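Local coordinates for flagellar biosynthesis protein flhF (Bacillus subtilis, PDB 2PX0) that binds GTP as an SRP-type GTPase, forms a homodimer with the nucleotide bound, and is necessary for building the bacterial flagellum, at residues Ser216-Ser221 with Asn242-Thr247; Ile267-Met272 with Gln283-Leu288; Glu101-Lys106 with His185-Thr190. One frame throughout, in Å; residues are numbered along the deposited sequence.

Contact 1 (Ser216-Ser221 with Asn242-Thr247); sequences SFLVLS and NQYIFT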
ATOM      1  N   SER A 216      -3.698  16.459 -14.426  1.00 60.50           N
ATOM      2  CA  SER A 216      -3.171  15.631 -13.335  1.00 58.54           C
ATOM      3  C   SER A 216      -4.079  14.536 -12.775  1.00 55.09           C
ATOM      4  O   SER A 216      -5.306  14.649 -12.805  1.00 53.06           O
ATOM      5  CB  SER A 216      -2.713  16.528 -12.188  1.00 62.39           C
ATOM      6  OG  SER A 216      -3.792  17.318 -11.705  1.00 67.98           O
ATOM      7  N   PHE A 217      -3.448  13.493 -12.234  1.00 51.41           N
ATOM      8  CA  PHE A 217      -4.148  12.328 -11.690  1.00 48.64           C
ATOM      9  C   PHE A 217      -3.560  11.853 -10.365  1.00 46.80           C
ATOM     10  O   PHE A 217      -2.443  11.341 -10.341  1.00 46.74           O
ATOM     11  CB  PHE A 217      -4.054  11.182 -12.692  1.00 47.89           C
ATOM     12  CG  PHE A 217      -4.861  11.394 -13.938  1.00 45.13           C
ATOM     13  CD1 PHE A 217      -6.219  11.090 -13.957  1.00 43.04           C
ATOM     14  CD2 PHE A 217      -4.263  11.908 -15.087  1.00 42.77           C
ATOM     15  CE1 PHE A 217      -6.965  11.293 -15.093  1.00 43.13           C
ATOM     16  CE2 PHE A 217      -4.993  12.116 -16.228  1.00 41.98           C
ATOM     17  CZ  PHE A 217      -6.355  11.808 -16.236  1.00 45.79           C
ATOM     18  N   LEU A 218      -4.319  11.989  -9.277  1.00 42.78           N
ATOM     19  CA  LEU A 218      -3.831  11.579  -7.968  1.00 39.48           C
ATOM     20  C   LEU A 218      -3.914  10.062  -7.803  1.00 39.43           C
ATOM     21  O   LEU A 218      -4.998   9.486  -7.783  1.00 40.68           O
ATOM     22  CB  LEU A 218      -4.624  12.288  -6.874  1.00 37.20           C
ATOM     23  CG  LEU A 218      -4.281  11.904  -5.428  1.00 39.36           C
ATOM     24  CD1 LEU A 218      -2.832  12.236  -5.091  1.00 37.49           C
ATOM     25  CD2 LEU A 218      -5.202  12.645  -4.495  1.00 40.63           C
ATOM     26  N   VAL A 219      -2.762   9.416  -7.662  1.00 38.60           N
ATOM     27  CA  VAL A 219      -2.717   7.965  -7.543  1.00 40.60           C
ATOM     28  C   VAL A 219      -2.698   7.371  -6.137  1.00 40.95           C
ATOM     29  O   VAL A 219      -1.694   7.469  -5.428  1.00 44.71           O
ATOM     30  CB  VAL A 219      -1.503   7.411  -8.333  1.00 40.50           C
ATOM     31  CG1 VAL A 219      -1.289   5.932  -8.032  1.00 39.25           C
ATOM     32  CG2 VAL A 219      -1.736   7.616  -9.829  1.00 39.99           C
ATOM     33  N   LEU A 220      -3.802   6.733  -5.747  1.00 37.62           N
ATOM     34  CA  LEU A 220      -3.898   6.101  -4.431  1.00 35.07           C
ATOM     35  C   LEU A 220      -4.194   4.632  -4.641  1.00 36.60           C
ATOM     36  O   LEU A 220      -4.779   4.259  -5.673  1.00 37.08           O
ATOM     37  CB  LEU A 220      -5.029   6.695  -3.597  1.00 32.41           C
ATOM     38  CG  LEU A 220      -5.039   8.175  -3.255  1.00 30.19           C
ATOM     39  CD1 LEU A 220      -6.239   8.424  -2.396  1.00 28.33           C
ATOM     40  CD2 LEU A 220      -3.783   8.587  -2.543  1.00 31.42           C
ATOM     41  N   SER A 221      -3.813   3.807  -3.660  1.00 34.24           N
ATOM     42  CA  SER A 221      -4.030   2.380  -3.742  1.00 33.65           C
ATOM     43  C   SER A 221      -5.237   1.906  -2.954  1.00 36.46           C
ATOM     44  O   SER A 221      -5.470   2.349  -1.832  1.00 38.03           O
ATOM     45  CB  SER A 221      -2.806   1.640  -3.259  1.00 32.26           C
ATOM     46  OG  SER A 221      -3.104   0.259  -3.104  1.00 34.45           O
ATOM     47  N   ASN A 242      -7.593  16.589 -11.359  1.00 59.86           N
ATOM     48  CA  ASN A 242      -8.718  16.319 -12.256  1.00 60.24           C
ATOM     49  C   ASN A 242      -9.526  15.062 -11.894  1.00 60.21           C
ATOM     50  O   ASN A 242     -10.746  15.115 -11.736  1.00 61.21           O
ATOM     51  CB  ASN A 242      -8.222  16.160 -13.700  1.00 60.33           C
ATOM     52  CG  ASN A 242      -7.427  17.348 -14.184  1.00 62.86           C
ATOM     53  OD1 ASN A 242      -6.390  17.701 -13.609  1.00 64.18           O
ATOM     54  ND2 ASN A 242      -7.902  17.974 -15.260  1.00 62.71           N
ATOM     55  N   GLN A 243      -8.838  13.932 -11.781  1.00 59.49           N
ATOM     56  CA  GLN A 243      -9.476  12.657 -11.480  1.00 59.07           C
ATOM     57  C   GLN A 243      -8.722  11.923 -10.391  1.00 59.08           C
ATOM     58  O   GLN A 243      -7.880  12.494  -9.712  1.00 62.02           O
ATOM     59  CB  GLN A 243      -9.493  11.768 -12.725  1.00 60.28           C
ATOM     60  CG  GLN A 243     -10.289  12.304 -13.891  1.00 59.63           C
ATOM     61  CD  GLN A 243     -11.764  12.120 -13.686  1.00 59.88           C
ATOM     62  OE1 GLN A 243     -12.261  10.988 -13.613  1.00 56.52           O
ATOM     63  NE2 GLN A 243     -12.485  13.235 -13.585  1.00 61.08           N
ATOM     64  N   TYR A 244      -9.015  10.636 -10.262  1.00 57.42           N
ATOM     65  CA  TYR A 244      -8.391   9.775  -9.266  1.00 53.95           C
ATOM     66  C   TYR A 244      -8.042   8.424  -9.890  1.00 52.53           C
ATOM     67  O   TYR A 244      -8.780   7.898 -10.733  1.00 52.57           O
ATOM     68  CB  TYR A 244      -9.373   9.468  -8.148  1.00 55.08           C
ATOM     69  CG  TYR A 244      -9.409  10.375  -6.956  1.00 55.23           C
ATOM     70  CD1 TYR A 244      -8.249  10.712  -6.268  1.00 55.50           C
ATOM     71  CD2 TYR A 244     -10.631  10.758  -6.410  1.00 55.35           C
ATOM     72  CE1 TYR A 244      -8.311  11.397  -5.052  1.00 54.22           C
ATOM     73  CE2 TYR A 244     -10.701  11.437  -5.206  1.00 54.58           C
ATOM     74  CZ  TYR A 244      -9.544  11.749  -4.531  1.00 52.54           C
ATOM     75  OH  TYR A 244      -9.641  12.398  -3.332  1.00 51.85           O
ATOM     76  N   ILE A 245      -6.938   7.840  -9.447  1.00 49.07           N
ATOM     77  CA  ILE A 245      -6.565   6.520  -9.928  1.00 45.19           C
ATOM     78  C   ILE A 245      -6.387   5.591  -8.723  1.00 45.18           C
ATOM     79  O   ILE A 245      -5.533   5.813  -7.849  1.00 45.78           O
ATOM     80  CB  ILE A 245      -5.299   6.568 -10.778  1.00 42.30           C
ATOM     81  CG1 ILE A 245      -5.563   7.441 -12.005  1.00 44.06           C
ATOM     82  CG2 ILE A 245      -4.928   5.172 -11.237  1.00 40.48           C
ATOM     83  CD1 ILE A 245      -4.396   7.558 -12.968  1.00 46.76           C
ATOM     84  N   PHE A 246      -7.239   4.574  -8.666  1.00 41.14           N
ATOM     85  CA  PHE A 246      -7.199   3.611  -7.589  1.00 39.36           C
ATOM     86  C   PHE A 246      -6.629   2.334  -8.142  1.00 37.96           C
ATOM     87  O   PHE A 246      -7.188   1.730  -9.048  1.00 35.03           O
ATOM     88  CB  PHE A 246      -8.603   3.385  -7.019  1.00 42.32           C
ATOM     89  CG  PHE A 246      -9.064   4.495  -6.116  1.00 46.46           C
ATOM     90  CD1 PHE A 246      -8.546   4.623  -4.826  1.00 47.73           C
ATOM     91  CD2 PHE A 246      -9.955   5.457  -6.571  1.00 45.51           C
ATOM     92  CE1 PHE A 246      -8.903   5.690  -4.017  1.00 45.34           C
ATOM     93  CE2 PHE A 246     -10.314   6.522  -5.764  1.00 44.39           C
ATOM     94  CZ  PHE A 246      -9.787   6.639  -4.488  1.00 44.82           C
ATOM     95  N   THR A 247      -5.499   1.928  -7.585  1.00 36.39           N
ATOM     96  CA  THR A 247      -4.839   0.731  -8.047  1.00 35.16           C
ATOM     97  C   THR A 247      -5.097  -0.485  -7.166  1.00 35.79           C
ATOM     98  O   THR A 247      -5.681  -0.390  -6.091  1.00 36.92           O
ATOM     99  CB  THR A 247      -3.339   0.955  -8.105  1.00 34.72           C
ATOM    100  OG1 THR A 247      -2.856   1.142  -6.772  1.00 38.36           O
ATOM    101  CG2 THR A 247      -3.002   2.187  -8.957  1.00 31.27           C
TER
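I245 spends both its backbone polar atoms on strand 216-221. Its N-H reaches L218 O (N to O 3.0 Å, 167° at the hydrogen) from above the carbonyl plane, and I245 O accepts L220 N at 2.9 Å. L220 O then takes T247 N at 3.1 Å, in the carbonyl plane. At the start of the pairing the bond from N242 N to S216 O is only weak. These are adjacent parallel strands of the P-loop GTPase sheet, joined through helix 226-232 as a beta-alpha-beta unit. The far backbone edge of 216-221 is bonded to strand 107-112, F217 with V109 and V219 with F111. On the face shared by L218, L220, Y244 and F246, L218 sends CD2 to the edge of the Y244 ring, near its plane; its CG stands anti to the backbone N (chi1 177°), which lays the side chain alongside the ring. On the other face F217 CB packs on I245 CD1 at 3.7 Å. The buried polar ends find partners beyond the two strands: S216 OG bonds P240 O, and Q243 NE2 bonds K98 O. T247 OG1, 3.5 Å from S221 CB, is hydrogen-bonded to A116 O in the P-loop, close to the bound GTP analogue.

Contact 2 (Ile267-Met272 with Gln283-Leu288); sequences IGVGFM and QTVSPL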
ATOM      1  N   ILE A 267     -14.399  15.244  -7.004  1.00 50.60           N
ATOM      2  CA  ILE A 267     -13.988  14.621  -8.272  1.00 47.44           C
ATOM      3  C   ILE A 267     -14.115  13.109  -8.167  1.00 46.17           C
ATOM      4  O   ILE A 267     -14.004  12.554  -7.076  1.00 44.91           O
ATOM      5  CB  ILE A 267     -12.527  14.969  -8.673  1.00 44.87           C
ATOM      6  CG1 ILE A 267     -11.609  14.889  -7.462  1.00 46.14           C
ATOM      7  CG2 ILE A 267     -12.470  16.334  -9.294  1.00 44.95           C
ATOM      8  CD1 ILE A 267     -10.207  15.419  -7.721  1.00 43.94           C
ATOM      9  N   GLY A 268     -14.367  12.454  -9.297  1.00 45.57           N
ATOM     10  CA  GLY A 268     -14.514  11.008  -9.301  1.00 48.29           C
ATOM     11  C   GLY A 268     -13.252  10.256  -9.706  1.00 49.92           C
ATOM     12  O   GLY A 268     -12.139  10.791  -9.645  1.00 50.29           O
ATOM     13  N   VAL A 269     -13.409   9.005 -10.122  1.00 49.27           N
ATOM     14  CA  VAL A 269     -12.242   8.240 -10.521  1.00 49.78           C
ATOM     15  C   VAL A 269     -12.083   8.216 -12.037  1.00 49.68           C
ATOM     16  O   VAL A 269     -13.055   8.078 -12.788  1.00 50.38           O
ATOM     17  CB  VAL A 269     -12.294   6.768  -9.982  1.00 50.88           C
ATOM     18  CG1 VAL A 269     -13.131   6.707  -8.694  1.00 48.73           C
ATOM     19  CG2 VAL A 269     -12.839   5.817 -11.048  1.00 49.67           C
ATOM     20  N   GLY A 270     -10.846   8.373 -12.480  1.00 48.04           N
ATOM     21  CA  GLY A 270     -10.577   8.324 -13.899  1.00 46.67           C
ATOM     22  C   GLY A 270     -10.297   6.875 -14.228  1.00 45.48           C
ATOM     23  O   GLY A 270     -11.010   6.247 -15.000  1.00 46.88           O
ATOM     24  N   PHE A 271      -9.280   6.326 -13.584  1.00 43.28           N
ATOM     25  CA  PHE A 271      -8.889   4.951 -13.818  1.00 40.46           C
ATOM     26  C   PHE A 271      -8.795   4.057 -12.575  1.00 39.17           C
ATOM     27  O   PHE A 271      -8.756   4.520 -11.431  1.00 39.08           O
ATOM     28  CB  PHE A 271      -7.546   4.964 -14.544  1.00 41.34           C
ATOM     29  CG  PHE A 271      -7.598   5.655 -15.863  1.00 43.18           C
ATOM     30  CD1 PHE A 271      -8.126   5.008 -16.980  1.00 43.12           C
ATOM     31  CD2 PHE A 271      -7.201   6.981 -15.984  1.00 44.14           C
ATOM     32  CE1 PHE A 271      -8.262   5.680 -18.190  1.00 42.88           C
ATOM     33  CE2 PHE A 271      -7.335   7.661 -17.201  1.00 42.13           C
ATOM     34  CZ  PHE A 271      -7.865   7.010 -18.294  1.00 41.79           C
ATOM     35  N   MET A 272      -8.774   2.756 -12.826  1.00 35.73           N
ATOM     36  CA  MET A 272      -8.635   1.760 -11.785  1.00 35.49           C
ATOM     37  C   MET A 272      -7.793   0.673 -12.443  1.00 37.70           C
ATOM     38  O   MET A 272      -7.935   0.417 -13.632  1.00 38.51           O
ATOM     39  CB  MET A 272      -9.992   1.193 -11.351  1.00 33.93           C
ATOM     40  CG  MET A 272     -10.873   2.155 -10.541  1.00 34.13           C
ATOM     41  SD  MET A 272     -11.889   1.301  -9.289  1.00 31.54           S
ATOM     42  CE  MET A 272     -12.631   0.084 -10.287  1.00 35.11           C
ATOM     43  N   GLN A 283      -8.576  -0.217 -16.276  1.00 53.58           N
ATOM     44  CA  GLN A 283      -9.990  -0.066 -16.632  1.00 51.79           C
ATOM     45  C   GLN A 283     -10.617   1.223 -16.169  1.00 50.50           C
ATOM     46  O   GLN A 283     -10.002   2.013 -15.463  1.00 49.87           O
ATOM     47  CB  GLN A 283     -10.806  -1.202 -16.036  1.00 51.12           C
ATOM     48  CG  GLN A 283     -10.617  -1.331 -14.561  1.00 54.43           C
ATOM     49  CD  GLN A 283     -11.603  -2.287 -13.933  1.00 57.30           C
ATOM     50  OE1 GLN A 283     -12.802  -2.015 -13.908  1.00 59.79           O
ATOM     51  NE2 GLN A 283     -11.107  -3.416 -13.423  1.00 56.76           N
ATOM     52  N   THR A 284     -11.875   1.404 -16.557  1.00 51.72           N
ATOM     53  CA  THR A 284     -12.639   2.601 -16.209  1.00 52.63           C
ATOM     54  C   THR A 284     -14.025   2.247 -15.634  1.00 52.36           C
ATOM     55  O   THR A 284     -14.634   1.257 -16.043  1.00 54.11           O
ATOM     56  CB  THR A 284     -12.801   3.481 -17.436  1.00 51.16           C
ATOM     57  OG1 THR A 284     -13.263   4.764 -17.028  1.00 55.25           O
ATOM     58  CG2 THR A 284     -13.798   2.870 -18.394  1.00 54.65           C
ATOM     59  N   VAL A 285     -14.521   3.044 -14.688  1.00 52.10           N
ATOM     60  CA  VAL A 285     -15.817   2.760 -14.064  1.00 52.01           C
ATOM     61  C   VAL A 285     -16.673   3.996 -13.879  1.00 51.86           C
ATOM     62  O   VAL A 285     -16.173   5.114 -13.923  1.00 53.14           O
ATOM     63  CB  VAL A 285     -15.650   2.117 -12.666  1.00 52.66           C
ATOM     64  CG1 VAL A 285     -14.780   0.886 -12.766  1.00 56.79           C
ATOM     65  CG2 VAL A 285     -15.034   3.106 -11.706  1.00 50.34           C
ATOM     66  N   SER A 286     -17.963   3.770 -13.644  1.00 51.44           N
ATOM     67  CA  SER A 286     -18.944   4.836 -13.429  1.00 49.62           C
ATOM     68  C   SER A 286     -19.487   4.818 -11.990  1.00 48.08           C
ATOM     69  O   SER A 286     -19.475   3.787 -11.325  1.00 45.96           O
ATOM     70  CB  SER A 286     -20.121   4.634 -14.374  1.00 50.57           C
ATOM     71  OG  SER A 286     -20.818   3.442 -14.037  1.00 51.54           O
ATOM     72  N   PRO A 287     -19.987   5.961 -11.499  1.00 48.44           N
ATOM     73  CA  PRO A 287     -20.523   5.992 -10.136  1.00 48.10           C
ATOM     74  C   PRO A 287     -21.314   4.734  -9.830  1.00 48.73           C
ATOM     75  O   PRO A 287     -20.926   3.955  -8.963  1.00 48.93           O
ATOM     76  CB  PRO A 287     -21.390   7.242 -10.144  1.00 47.29           C
ATOM     77  CG  PRO A 287     -20.567   8.171 -10.981  1.00 47.60           C
ATOM     78  CD  PRO A 287     -20.142   7.275 -12.147  1.00 49.35           C
ATOM     79  N   LEU A 288     -22.413   4.523 -10.545  1.00 50.37           N
ATOM     80  CA  LEU A 288     -23.219   3.323 -10.323  1.00 52.97           C
ATOM     81  C   LEU A 288     -22.412   2.034 -10.572  1.00 53.88           C
ATOM     82  O   LEU A 288     -22.671   0.994  -9.948  1.00 52.65           O
ATOM     83  CB  LEU A 288     -24.460   3.328 -11.226  1.00 54.37           C
ATOM     84  CG  LEU A 288     -25.249   2.009 -11.258  1.00 54.61           C
ATOM     85  CD1 LEU A 288     -25.533   1.524  -9.845  1.00 55.24           C
ATOM     86  CD2 LEU A 288     -26.545   2.222 -12.013  1.00 57.21           C
TER
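M272 and Q283 run antiparallel as a hydrogen-bonded pair, a single bridge between the short strand 271-272 and the chain leading into helix 287-294. Strand 271-272 is the outermost, within this chain, of the parallel GTPase sheet; F271 bonds Y244 and F246 of strand 243-247 on its other side, and the bridge to Q283 lies along its outer edge. Q283 N gives its hydrogen to M272 O (N to O 2.8 Å), lying nearly in line with the carbonyl, while M272 N returns a bond to Q283 O at 3.0 Å, tilted 28° from the carbonyl plane. The same Q283 O also faces F271 CA at 3.5 Å in a CA-H...O contact and sits at the edge of the F271 ring, near its plane.

Beyond the bridge the side chains take over. M272 CG stands anti to the carbonyl carbon (chi1 -72°), and bends at chi2 and chi3 bring the methyl CE to V285 CG1 at 3.4 Å, the two side chains crossing at about a right angle. The other branch of V285, CG2, meets V269 CG2 at 3.5 Å, so that V285 is shared between V269 and M272. M293 of helix 287-294 touches both M272 and V285. T284 OG1 makes a weak bond to G270 O and a stronger one to the amide of Q100. Where the helix begins, S286 occupies the N-cap position, its OG bonded to G289 N.

I249, implicated in GTP binding by similarity, touches M272 and Q283. The contact between the two segments involves no charged pair, so changes of ionisation would probably affect it little directly.

Contact 3 (Glu101-Lys106 with His185-Thr190); sequences EPIHSK and HVFVDT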
ATOM      1  N   GLU A 101     -13.188  11.039 -16.872  1.00 57.54           N
ATOM      2  CA  GLU A 101     -12.688  12.093 -17.731  1.00 58.09           C
ATOM      3  C   GLU A 101     -11.597  11.425 -18.563  1.00 57.97           C
ATOM      4  O   GLU A 101     -10.560  11.050 -18.038  1.00 59.24           O
ATOM      5  CB  GLU A 101     -12.086  13.199 -16.865  1.00 59.68           C
ATOM      6  CG  GLU A 101     -11.640  14.448 -17.595  1.00 61.90           C
ATOM      7  CD  GLU A 101     -10.925  15.423 -16.667  1.00 64.65           C
ATOM      8  OE1 GLU A 101      -9.714  15.223 -16.402  1.00 66.33           O
ATOM      9  OE2 GLU A 101     -11.578  16.381 -16.187  1.00 64.42           O
ATOM     10  N   PRO A 102     -11.818  11.247 -19.869  1.00 58.95           N
ATOM     11  CA  PRO A 102     -10.807  10.613 -20.722  1.00 60.19           C
ATOM     12  C   PRO A 102      -9.535  11.437 -20.830  1.00 62.16           C
ATOM     13  O   PRO A 102      -9.485  12.589 -20.402  1.00 64.85           O
ATOM     14  CB  PRO A 102     -11.510  10.516 -22.063  1.00 59.64           C
ATOM     15  CG  PRO A 102     -12.311  11.768 -22.085  1.00 58.92           C
ATOM     16  CD  PRO A 102     -12.929  11.758 -20.685  1.00 60.76           C
ATOM     17  N   ILE A 103      -8.502  10.847 -21.412  1.00 63.77           N
ATOM     18  CA  ILE A 103      -7.243  11.556 -21.589  1.00 65.94           C
ATOM     19  C   ILE A 103      -7.328  12.470 -22.816  1.00 67.81           C
ATOM     20  O   ILE A 103      -7.543  11.999 -23.935  1.00 66.82           O
ATOM     21  CB  ILE A 103      -6.073  10.558 -21.736  1.00 64.36           C
ATOM     22  CG1 ILE A 103      -5.587  10.154 -20.342  1.00 62.51           C
ATOM     23  CG2 ILE A 103      -4.946  11.166 -22.561  1.00 64.86           C
ATOM     24  CD1 ILE A 103      -4.379   9.262 -20.350  1.00 63.82           C
ATOM     25  N   HIS A 104      -7.172  13.775 -22.589  1.00 70.91           N
ATOM     26  CA  HIS A 104      -7.230  14.775 -23.657  1.00 73.39           C
ATOM     27  C   HIS A 104      -5.968  15.626 -23.746  1.00 72.08           C
ATOM     28  O   HIS A 104      -5.270  15.612 -24.755  1.00 71.51           O
ATOM     29  CB  HIS A 104      -8.418  15.714 -23.448  1.00 78.45           C
ATOM     30  CG  HIS A 104      -9.738  15.115 -23.813  1.00 85.15           C
ATOM     31  ND1 HIS A 104     -10.005  14.613 -25.070  1.00 87.54           N
ATOM     32  CD2 HIS A 104     -10.874  14.956 -23.093  1.00 88.35           C
ATOM     33  CE1 HIS A 104     -11.250  14.171 -25.108  1.00 89.66           C
ATOM     34  NE2 HIS A 104     -11.800  14.368 -23.922  1.00 90.88           N
ATOM     35  N   SER A 105      -5.703  16.381 -22.683  1.00 71.25           N
ATOM     36  CA  SER A 105      -4.546  17.266 -22.610  1.00 70.00           C
ATOM     37  C   SER A 105      -3.267  16.663 -23.174  1.00 69.00           C
ATOM     38  O   SER A 105      -3.134  15.446 -23.318  1.00 68.45           O
ATOM     39  CB  SER A 105      -4.307  17.696 -21.161  1.00 70.66           C
ATOM     40  OG  SER A 105      -5.447  18.356 -20.641  1.00 70.63           O
ATOM     41  N   LYS A 106      -2.320  17.536 -23.485  1.00 68.41           N
ATOM     42  CA  LYS A 106      -1.047  17.126 -24.043  1.00 67.45           C
ATOM     43  C   LYS A 106      -0.127  16.603 -22.950  1.00 67.76           C
ATOM     44  O   LYS A 106       0.775  15.804 -23.216  1.00 68.49           O
ATOM     45  CB  LYS A 106      -0.403  18.316 -24.758  1.00 66.79           C
ATOM     46  CG  LYS A 106       0.982  18.052 -25.328  1.00 66.36           C
ATOM     47  CD  LYS A 106       1.408  19.164 -26.277  1.00 65.45           C
ATOM     48  CE  LYS A 106       0.494  19.194 -27.513  1.00 65.36           C
ATOM     49  NZ  LYS A 106       0.920  20.198 -28.528  1.00 63.43           N
ATOM     50  N   HIS A 185       0.367  13.619 -26.663  1.00 67.96           N
ATOM     51  CA  HIS A 185       0.375  13.443 -25.222  1.00 66.10           C
ATOM     52  C   HIS A 185       1.779  13.237 -24.676  1.00 65.35           C
ATOM     53  O   HIS A 185       2.635  12.610 -25.311  1.00 66.23           O
ATOM     54  CB  HIS A 185      -0.496  12.247 -24.859  1.00 64.57           C
ATOM     55  CG  HIS A 185      -1.918  12.392 -25.299  1.00 63.90           C
ATOM     56  ND1 HIS A 185      -2.777  11.321 -25.408  1.00 64.63           N
ATOM     57  CD2 HIS A 185      -2.633  13.485 -25.652  1.00 62.90           C
ATOM     58  CE1 HIS A 185      -3.960  11.747 -25.812  1.00 63.37           C
ATOM     59  NE2 HIS A 185      -3.898  13.056 -25.967  1.00 62.86           N
ATOM     60  N   VAL A 186       2.007  13.775 -23.486  1.00 63.14           N
ATOM     61  CA  VAL A 186       3.292  13.647 -22.826  1.00 60.74           C
ATOM     62  C   VAL A 186       3.009  13.102 -21.428  1.00 59.86           C
ATOM     63  O   VAL A 186       2.403  13.776 -20.589  1.00 59.31           O
ATOM     64  CB  VAL A 186       3.981  14.999 -22.715  1.00 60.02           C
ATOM     65  CG1 VAL A 186       5.411  14.806 -22.268  1.00 60.81           C
ATOM     66  CG2 VAL A 186       3.911  15.719 -24.039  1.00 58.83           C
ATOM     67  N   PHE A 187       3.436  11.872 -21.184  1.00 58.61           N
ATOM     68  CA  PHE A 187       3.211  11.246 -19.893  1.00 56.65           C
ATOM     69  C   PHE A 187       4.329  11.525 -18.884  1.00 55.68           C
ATOM     70  O   PHE A 187       5.466  11.061 -19.038  1.00 52.80           O
ATOM     71  CB  PHE A 187       2.999   9.742 -20.087  1.00 55.96           C
ATOM     72  CG  PHE A 187       1.803   9.410 -20.940  1.00 56.12           C
ATOM     73  CD1 PHE A 187       1.874   9.500 -22.331  1.00 56.68           C
ATOM     74  CD2 PHE A 187       0.583   9.072 -20.354  1.00 55.89           C
ATOM     75  CE1 PHE A 187       0.742   9.257 -23.132  1.00 55.59           C
ATOM     76  CE2 PHE A 187      -0.553   8.830 -21.151  1.00 56.98           C
ATOM     77  CZ  PHE A 187      -0.471   8.926 -22.541  1.00 54.73           C
ATOM     78  N   VAL A 188       3.988  12.312 -17.862  1.00 55.37           N
ATOM     79  CA  VAL A 188       4.926  12.681 -16.804  1.00 53.72           C
ATOM     80  C   VAL A 188       4.766  11.814 -15.561  1.00 52.08           C
ATOM     81  O   VAL A 188       3.670  11.693 -15.019  1.00 52.15           O
ATOM     82  CB  VAL A 188       4.736  14.134 -16.381  1.00 53.63           C
ATOM     83  CG1 VAL A 188       5.783  14.502 -15.347  1.00 54.02           C
ATOM     84  CG2 VAL A 188       4.826  15.040 -17.583  1.00 53.08           C
ATOM     85  N   ASP A 189       5.873  11.228 -15.117  1.00 50.96           N
ATOM     86  CA  ASP A 189       5.919  10.359 -13.938  1.00 51.61           C
ATOM     87  C   ASP A 189       6.555  11.214 -12.839  1.00 50.82           C
ATOM     88  O   ASP A 189       7.320  12.132 -13.139  1.00 51.74           O
ATOM     89  CB  ASP A 189       6.771   9.114 -14.270  1.00 54.11           C
ATOM     90  CG  ASP A 189       6.807   8.071 -13.142  1.00 55.34           C
ATOM     91  OD1 ASP A 189       5.930   8.099 -12.254  1.00 55.87           O
ATOM     92  OD2 ASP A 189       7.718   7.200 -13.161  1.00 53.03           O
ATOM     93  N   THR A 190       6.220  10.947 -11.579  1.00 49.56           N
ATOM     94  CA  THR A 190       6.763  11.730 -10.466  1.00 48.80           C
ATOM     95  C   THR A 190       7.288  10.849  -9.336  1.00 48.19           C
ATOM     96  O   THR A 190       6.970   9.666  -9.265  1.00 47.59           O
ATOM     97  CB  THR A 190       5.701  12.686  -9.866  1.00 47.41           C
ATOM     98  OG1 THR A 190       4.722  11.921  -9.152  1.00 49.43           O
ATOM     99  CG2 THR A 190       5.010  13.479 -10.963  1.00 44.54           C
TER
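I103 lays its CG2 methyl over one face of the H185 imidazole, 3.4 Å from CE1, while its other branch extends to the F187 ring, where CD1 meets CE2 at the edge, near the ring plane, at 3.9 Å. That division follows from the first torsion of I103: CG2 stands anti to the backbone N and CG1 beside it (chi1 -85°), sending the two branches to different rings. Around the imidazole the loop backbone bends closely: H104 O lies 3.1 Å from H185 NE2 and S105 O 3.1 Å from H185 CD2, both oblique to the ring. K106 O points at the start of the strand, approaching V186 N and H185 CA; the bond to V186 N is modelled too short for its length to be trusted. The aliphatic part of K106 passes V186, CG to CG2 at 4.0 Å.

The strand so met, 185-189, is an inner strand of the parallel GTPase sheet, between 137-141 and 107-112, and runs into the Asp-Thr-Ala-Gly-Arg sequence that probably binds GTP, as in related proteins. At that distant end D189 OD2 is hydrogen-bonded to T119 OG1 of the P-loop, and T190 OG1 to L110 O.

A second shell holds the loop. The Q215 side chain grips it with both ends of its amide, NE2 on P102 O and OE1 on the N-H groups of H104 and S105, an arrangement consistent with Q215 holding the bend from which H104 O and S105 O face H185. K106 NZ is bonded to S181 O, just ahead of the strand. Helix 118-132 covers the apolar side, with L125 against I103, L122 against F187, and S129 against both H185 and F187.

In the fold
From the N terminus, contact 3 comes first: the loop ahead of strand 107-112 is brought back against strand 185-189, closing a long loop that contains the P-loop strand, helix 118-132 and strand 137-141. Contact 1 follows, a short beta-alpha-beta closure through helix 226-232, and contact 2 last, a loop of ten residues without helix or strand. The three lie in series, with none nested and none crossing. All reach one parallel sheet. Contacts 1 and 2 meet where Y244 O and G270 N, and F246 N and F271 O, probably hydrogen-bond, joining strand 271-272, the outermost on that side within this chain, to strand 243-247. Contact 3 touches contact 1 by packing of E101 on N242, but does not touch contact 2.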